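Local structure of proteasome accessory factor B/C (PafBC) (Paenarthrobacter aurescens, 6SJ9) at residues 183-193 with 230-241. The protein is a transcriptional regulator of the bacterial DNA damage response, built from winged helix-turn-helix and WYL domains and probably acting by binding DNA. Residues are numbered along the deposited sequence; the frame is centred on the assembly and turned at random.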
ATOM      1  N   TRP A 183     -15.248   9.211  21.247  1.00 36.91           N
ATOM      2  CA  TRP A 183     -16.209   9.790  20.302  1.00 38.99           C
ATOM      3  C   TRP A 183     -15.837   9.550  18.856  1.00 42.06           C
ATOM      4  O   TRP A 183     -16.721   9.434  17.991  1.00 41.80           O
ATOM      5  CB  TRP A 183     -16.346  11.285  20.486  1.00 37.74           C
ATOM      6  CG  TRP A 183     -16.834  11.710  21.823  1.00 38.64           C
ATOM      7  CD1 TRP A 183     -17.259  10.922  22.847  1.00 37.35           C
ATOM      8  CD2 TRP A 183     -16.937  13.068  22.287  1.00 41.15           C
ATOM      9  NE1 TRP A 183     -17.650  11.718  23.926  1.00 37.43           N
ATOM     10  CE2 TRP A 183     -17.430  13.035  23.601  1.00 38.35           C
ATOM     11  CE3 TRP A 183     -16.643  14.303  21.714  1.00 45.64           C
ATOM     12  CZ2 TRP A 183     -17.661  14.201  24.349  1.00 39.67           C
ATOM     13  CZ3 TRP A 183     -16.863  15.457  22.470  1.00 49.32           C
ATOM     14  CH2 TRP A 183     -17.377  15.388  23.764  1.00 45.54           C
ATOM     15  N   GLY A 184     -14.552   9.486  18.564  1.00 42.65           N
ATOM     16  CA  GLY A 184     -14.166   9.295  17.186  1.00 44.89           C
ATOM     17  C   GLY A 184     -12.680   9.099  17.022  1.00 42.23           C
ATOM     18  O   GLY A 184     -11.882   9.419  17.907  1.00 46.78           O
ATOM     19  N   LEU A 185     -12.344   8.490  15.903  1.00 36.45           N
ATOM     20  CA  LEU A 185     -11.000   8.401  15.392  1.00 39.37           C
ATOM     21  C   LEU A 185     -10.866   9.310  14.176  1.00 40.98           C
ATOM     22  O   LEU A 185     -11.819   9.505  13.410  1.00 44.64           O
ATOM     23  CB  LEU A 185     -10.671   6.974  15.003  1.00 41.03           C
ATOM     24  CG  LEU A 185     -10.543   5.970  16.149  1.00 40.93           C
ATOM     25  CD1 LEU A 185     -10.699   4.612  15.576  1.00 39.62           C
ATOM     26  CD2 LEU A 185      -9.153   6.111  16.786  1.00 38.87           C
ATOM     27  N   GLY A 186      -9.668   9.822  13.962  1.00 40.36           N
ATOM     28  CA  GLY A 186      -9.494  10.783  12.893  1.00 44.27           C
ATOM     29  C   GLY A 186      -8.064  10.845  12.410  1.00 50.13           C
ATOM     30  O   GLY A 186      -7.120  10.505  13.133  1.00 53.88           O
ATOM     31  N   SER A 187      -7.914  11.251  11.156  1.00 47.42           N
ATOM     32  CA  SER A 187      -6.616  11.350  10.513  1.00 52.48           C
ATOM     33  C   SER A 187      -6.436  12.778  10.041  1.00 52.44           C
ATOM     34  O   SER A 187      -7.289  13.303   9.330  1.00 54.51           O
ATOM     35  CB  SER A 187      -6.535  10.406   9.315  1.00 55.34           C
ATOM     36  OG  SER A 187      -5.207  10.319   8.901  1.00 61.12           O
ATOM     37  N   ARG A 188      -5.410  13.439  10.521  1.00 56.19           N
ATOM     38  CA  ARG A 188      -4.982  14.688   9.903  1.00 65.51           C
ATOM     39  C   ARG A 188      -3.473  14.689   9.800  1.00 72.20           C
ATOM     40  O   ARG A 188      -2.781  14.333  10.759  1.00 71.26           O
ATOM     41  CB  ARG A 188      -5.523  15.942  10.572  1.00 67.48           C
ATOM     42  CG  ARG A 188      -6.887  16.271  10.009  1.00 67.90           C
ATOM     43  CD  ARG A 188      -7.805  16.803  11.064  1.00 70.14           C
ATOM     44  NE  ARG A 188      -9.147  17.134  10.573  1.00 72.67           N
ATOM     45  CZ  ARG A 188      -9.994  16.297   9.959  1.00 68.60           C
ATOM     46  NH1 ARG A 188      -9.654  15.020   9.703  1.00 65.20           N
ATOM     47  NH2 ARG A 188     -11.209  16.740   9.617  1.00 65.26           N
ATOM     48  N   PHE A 189      -2.982  15.120   8.629  1.00 76.49           N
ATOM     49  CA  PHE A 189      -1.553  15.167   8.319  1.00 76.66           C
ATOM     50  C   PHE A 189      -0.955  13.760   8.293  1.00 74.61           C
ATOM     51  O   PHE A 189       0.219  13.563   8.627  1.00 75.63           O
ATOM     52  CB  PHE A 189      -0.819  16.037   9.342  1.00 79.00           C
ATOM     53  CG  PHE A 189      -1.605  17.251   9.767  1.00 85.50           C
ATOM     54  CD1 PHE A 189      -1.917  18.257   8.866  1.00 88.84           C
ATOM     55  CD2 PHE A 189      -2.059  17.376  11.078  1.00 89.09           C
ATOM     56  CE1 PHE A 189      -2.652  19.380   9.266  1.00 90.17           C
ATOM     57  CE2 PHE A 189      -2.800  18.489  11.492  1.00 90.79           C
ATOM     58  CZ  PHE A 189      -3.092  19.495  10.581  1.00 92.11           C
ATOM     59  N   GLY A 190      -1.747  12.778   7.847  1.00 72.23           N
ATOM     60  CA  GLY A 190      -1.332  11.391   7.834  1.00 71.14           C
ATOM     61  C   GLY A 190      -1.407  10.668   9.174  1.00 69.92           C
ATOM     62  O   GLY A 190      -1.335   9.436   9.190  1.00 65.73           O
ATOM     63  N   GLN A 191      -1.621  11.379  10.289  1.00 70.87           N
ATOM     64  CA  GLN A 191      -1.514  10.807  11.632  1.00 71.61           C
ATOM     65  C   GLN A 191      -2.881  10.654  12.294  1.00 62.51           C
ATOM     66  O   GLN A 191      -3.741  11.535  12.178  1.00 59.91           O
ATOM     67  CB  GLN A 191      -0.621  11.705  12.510  1.00 82.17           C
ATOM     68  CG  GLN A 191       0.836  11.772  12.032  1.00 91.94           C
ATOM     69  CD  GLN A 191       1.398  10.374  11.748  1.00100.42           C
ATOM     70  OE1 GLN A 191       1.468   9.939  10.587  1.00103.61           O
ATOM     71  NE2 GLN A 191       1.789   9.660  12.810  1.00102.57           N
ATOM     72  N   TRP A 192      -3.048   9.569  13.057  1.00 57.28           N
ATOM     73  CA  TRP A 192      -4.346   9.206  13.599  1.00 52.11           C
ATOM     74  C   TRP A 192      -4.508   9.669  15.046  1.00 49.73           C
ATOM     75  O   TRP A 192      -3.579   9.610  15.857  1.00 52.84           O
ATOM     76  CB  TRP A 192      -4.576   7.712  13.517  1.00 51.95           C
ATOM     77  CG  TRP A 192      -4.996   7.227  12.160  1.00 50.48           C
ATOM     78  CD1 TRP A 192      -4.173   6.809  11.131  1.00 52.79           C
ATOM     79  CD2 TRP A 192      -6.326   7.148  11.663  1.00 47.27           C
ATOM     80  NE1 TRP A 192      -4.935   6.424  10.045  1.00 50.71           N
ATOM     81  CE2 TRP A 192      -6.255   6.640  10.333  1.00 46.69           C
ATOM     82  CE3 TRP A 192      -7.577   7.472  12.195  1.00 48.26           C
ATOM     83  CZ2 TRP A 192      -7.388   6.442   9.537  1.00 44.87           C
ATOM     84  CZ3 TRP A 192      -8.717   7.269  11.397  1.00 46.99           C
ATOM     85  CH2 TRP A 192      -8.606   6.753  10.073  1.00 46.37           C
ATOM     86  N   TYR A 193      -5.715  10.075  15.365  1.00 40.73           N
ATOM     87  CA  TYR A 193      -6.066  10.665  16.642  1.00 40.96           C
ATOM     88  C   TYR A 193      -7.340   9.997  17.136  1.00 42.89           C
ATOM     89  O   TYR A 193      -8.206   9.645  16.335  1.00 41.88           O
ATOM     90  CB  TYR A 193      -6.365  12.160  16.528  1.00 41.88           C
ATOM     91  CG  TYR A 193      -5.193  12.986  16.041  1.00 53.74           C
ATOM     92  CD1 TYR A 193      -4.846  13.012  14.697  1.00 59.61           C
ATOM     93  CD2 TYR A 193      -4.422  13.731  16.928  1.00 58.78           C
ATOM     94  CE1 TYR A 193      -3.752  13.781  14.252  1.00 63.61           C
ATOM     95  CE2 TYR A 193      -3.336  14.496  16.492  1.00 62.52           C
ATOM     96  CZ  TYR A 193      -3.009  14.511  15.155  1.00 65.24           C
ATOM     97  OH  TYR A 193      -1.927  15.261  14.728  1.00 69.65           O
ATOM     98  N   PHE A 230     -22.098  16.330  18.707  1.00 92.20           N
ATOM     99  CA  PHE A 230     -20.658  16.103  18.599  1.00 90.21           C
ATOM    100  C   PHE A 230     -20.240  16.078  17.142  1.00 90.65           C
ATOM    101  O   PHE A 230     -20.665  15.196  16.387  1.00 89.41           O
ATOM    102  CB  PHE A 230     -20.226  14.795  19.264  1.00 85.36           C
ATOM    103  CG  PHE A 230     -18.980  14.193  18.633  1.00 80.25           C
ATOM    104  CD1 PHE A 230     -17.754  14.858  18.679  1.00 78.75           C
ATOM    105  CD2 PHE A 230     -19.049  12.949  18.013  1.00 77.80           C
ATOM    106  CE1 PHE A 230     -16.631  14.315  18.101  1.00 79.20           C
ATOM    107  CE2 PHE A 230     -17.931  12.374  17.437  1.00 77.09           C
ATOM    108  CZ  PHE A 230     -16.707  13.054  17.480  1.00 78.97           C
ATOM    109  N   ASN A 231     -19.420  17.042  16.740  1.00 95.52           N
ATOM    110  CA  ASN A 231     -18.901  17.085  15.375  1.00 99.94           C
ATOM    111  C   ASN A 231     -17.437  16.642  15.358  1.00 98.60           C
ATOM    112  O   ASN A 231     -16.558  17.367  15.838  1.00 99.98           O
ATOM    113  CB  ASN A 231     -19.067  18.477  14.773  1.00109.17           C
ATOM    114  CG  ASN A 231     -18.752  18.507  13.283  1.00112.20           C
ATOM    115  OD1 ASN A 231     -18.469  17.467  12.665  1.00111.42           O
ATOM    116  ND2 ASN A 231     -18.827  19.697  12.692  1.00115.98           N
ATOM    117  N   ALA A 232     -17.179  15.449  14.808  1.00 96.38           N
ATOM    118  CA  ALA A 232     -15.805  14.948  14.767  1.00 94.30           C
ATOM    119  C   ALA A 232     -14.930  15.760  13.817  1.00 93.96           C
ATOM    120  O   ALA A 232     -13.764  16.036  14.127  1.00 93.98           O
ATOM    121  CB  ALA A 232     -15.779  13.474  14.349  1.00 89.55           C
ATOM    122  N   ARG A 233     -15.481  16.177  12.669  1.00 91.56           N
ATOM    123  CA  ARG A 233     -14.683  16.896  11.679  1.00 90.66           C
ATOM    124  C   ARG A 233     -14.270  18.274  12.186  1.00 88.06           C
ATOM    125  O   ARG A 233     -13.134  18.708  11.961  1.00 82.57           O
ATOM    126  CB  ARG A 233     -15.458  16.992  10.364  1.00 93.32           C
ATOM    127  CG  ARG A 233     -14.805  17.859   9.292  1.00 96.77           C
ATOM    128  CD  ARG A 233     -15.723  17.990   8.083  1.00 98.06           C
ATOM    129  NE  ARG A 233     -15.171  18.852   7.046  1.00100.09           N
ATOM    130  CZ  ARG A 233     -15.667  18.934   5.814  1.00100.72           C
ATOM    131  NH1 ARG A 233     -16.720  18.198   5.473  1.00101.00           N
ATOM    132  NH2 ARG A 233     -15.109  19.743   4.926  1.00100.59           N
ATOM    133  N   ALA A 234     -15.181  18.980  12.862  1.00 89.42           N
ATOM    134  CA  ALA A 234     -14.845  20.292  13.402  1.00 91.80           C
ATOM    135  C   ALA A 234     -13.850  20.181  14.549  1.00 90.95           C
ATOM    136  O   ALA A 234     -12.988  21.056  14.713  1.00 89.52           O
ATOM    137  CB  ALA A 234     -16.109  21.013  13.872  1.00 93.10           C
ATOM    138  N   GLU A 235     -13.952  19.114  15.348  1.00 88.76           N
ATOM    139  CA  GLU A 235     -13.030  18.931  16.466  1.00 88.47           C
ATOM    140  C   GLU A 235     -11.600  18.689  15.977  1.00 87.81           C
ATOM    141  O   GLU A 235     -10.639  19.255  16.520  1.00 90.53           O
ATOM    142  CB  GLU A 235     -13.509  17.764  17.328  1.00 88.50           C
ATOM    143  CG  GLU A 235     -12.765  17.645  18.609  1.00 89.26           C
ATOM    144  CD  GLU A 235     -12.977  18.872  19.458  1.00 92.78           C
ATOM    145  OE1 GLU A 235     -14.139  19.349  19.531  1.00 90.23           O
ATOM    146  OE2 GLU A 235     -11.988  19.363  20.039  1.00 97.58           O
ATOM    147  N   LEU A 236     -11.449  17.869  14.931  1.00 84.99           N
ATOM    148  CA  LEU A 236     -10.138  17.514  14.403  1.00 82.97           C
ATOM    149  C   LEU A 236      -9.552  18.638  13.541  1.00 85.41           C
ATOM    150  O   LEU A 236      -8.342  18.899  13.589  1.00 83.22           O
ATOM    151  CB  LEU A 236     -10.257  16.220  13.587  1.00 77.95           C
ATOM    152  CG  LEU A 236     -10.598  14.852  14.204  1.00 76.57           C
ATOM    153  CD1 LEU A 236     -11.511  14.034  13.275  1.00 72.05           C
ATOM    154  CD2 LEU A 236      -9.326  14.061  14.483  1.00 76.74           C
ATOM    155  N   ASP A 237     -10.407  19.338  12.779  1.00 86.46           N
ATOM    156  CA  ASP A 237      -9.968  20.513  12.033  1.00 89.31           C
ATOM    157  C   ASP A 237      -9.314  21.548  12.939  1.00 91.35           C
ATOM    158  O   ASP A 237      -8.371  22.225  12.518  1.00 94.81           O
ATOM    159  CB  ASP A 237     -11.158  21.160  11.301  1.00 92.09           C
ATOM    160  CG  ASP A 237     -11.511  20.473   9.972  1.00 90.39           C
ATOM    161  OD1 ASP A 237     -10.814  19.512   9.574  1.00 90.43           O
ATOM    162  OD2 ASP A 237     -12.497  20.909   9.325  1.00 89.92           O
ATOM    163  N   GLU A 238      -9.773  21.678  14.183  1.00 91.20           N
ATOM    164  CA  GLU A 238      -9.111  22.629  15.068  1.00 89.80           C
ATOM    165  C   GLU A 238      -7.682  22.200  15.416  1.00 85.36           C
ATOM    166  O   GLU A 238      -6.909  23.006  15.931  1.00 82.69           O
ATOM    167  CB  GLU A 238      -9.967  22.880  16.317  1.00 91.79           C
ATOM    168  CG  GLU A 238      -9.401  24.008  17.166  1.00 97.88           C
ATOM    169  CD  GLU A 238     -10.327  24.517  18.259  1.00101.87           C
ATOM    170  OE1 GLU A 238     -11.471  24.009  18.391  1.00102.25           O
ATOM    171  OE2 GLU A 238      -9.911  25.494  18.932  1.00102.91           O
ATOM    172  N   LEU A 239      -7.305  20.953  15.142  1.00 85.98           N
ATOM    173  CA  LEU A 239      -5.939  20.515  15.408  1.00 87.51           C
ATOM    174  C   LEU A 239      -4.949  21.341  14.586  1.00 90.38           C
ATOM    175  O   LEU A 239      -5.187  21.657  13.417  1.00 85.57           O
ATOM    176  CB  LEU A 239      -5.782  19.025  15.093  1.00 82.06           C
ATOM    177  CG  LEU A 239      -6.276  18.062  16.161  1.00 79.06           C
ATOM    178  CD1 LEU A 239      -5.936  16.646  15.729  1.00 77.35           C
ATOM    179  CD2 LEU A 239      -5.617  18.412  17.499  1.00 78.31           C
ATOM    180  N   ASN A 240      -3.825  21.665  15.214  1.00 97.06           N
ATOM    181  CA  ASN A 240      -2.716  22.389  14.605  1.00105.12           C
ATOM    182  C   ASN A 240      -1.518  21.469  14.391  1.00107.89           C
ATOM    183  O   ASN A 240      -1.161  20.684  15.279  1.00106.78           O
ATOM    184  CB  ASN A 240      -2.325  23.599  15.462  1.00110.45           C
ATOM    185  CG  ASN A 240      -3.344  24.727  15.368  1.00114.23           C
ATOM    186  OD1 ASN A 240      -3.875  25.011  14.290  1.00115.15           O
ATOM    187  ND2 ASN A 240      -3.623  25.374  16.498  1.00116.48           N
ATOM    188  N   GLU A 241      -0.935  21.544  13.192  1.00111.29           N
ATOM    189  CA  GLU A 241       0.156  20.661  12.805  1.00111.67           C
ATOM    190  C   GLU A 241       1.313  20.796  13.786  1.00109.55           C
ATOM    191  O   GLU A 241       1.517  21.850  14.403  1.00112.94           O
ATOM    192  CB  GLU A 241       0.652  21.056  11.417  1.00116.73           C
ATOM    193  CG  GLU A 241       1.407  20.010  10.638  1.00119.47           C
ATOM    194  CD  GLU A 241       1.553  20.405   9.181  1.00122.54           C
ATOM    195  OE1 GLU A 241       1.651  19.501   8.323  1.00121.99           O
ATOM    196  OE2 GLU A 241       1.479  21.624   8.887  1.00125.14           O
TER
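Leu236 of the short helix 232-237 packs onto strand 183-188 where Gly186 has no side chain: its CD2 lies 3.6 Å from Gly186 CA and 4.1 Å from Tyr193 CB. Three residues further on, Leu239 meets Tyr193 from the opposite direction, and its CD1 sits over the middle of the ring, 3.4 Å from the centroid, in a CH-pi contact. At the start of the helix, the face of the Phe230 ring receives Trp183 CB, while the two aromatic rings meet obliquely, planes at 58°.

Arg188 borders this apolar core. Its chain bends at chi2 (143°), bringing the guanidinium under Leu236 CB, which covers one face 3.3 Å from NE. NE and NH2 both grip Asp237 OD1 side-on, at 3.1 and 2.8 Å, in a salt bridge, both nitrogens reaching OD1 from the same face of the carboxylate plane; NH1 makes a hydrogen bond back to Ser187 O, from above the carbonyl plane, so three nitrogens fix the group's rotation. Looser packing marks the solvent side: at the type I' turn, Glu241 CG lies over the Phe189 ring, 4.1 Å from its centroid, and its carboxylate forms a salt bridge with Arg283.

The helix thus lies across the hairpin of the WYL domain, strands 175-188 and 191-198, its axis at 47° to strand 183-188, with Val206 of strand 203-208 beside Leu239 and Gln405 of strand 404-407 beside Leu236.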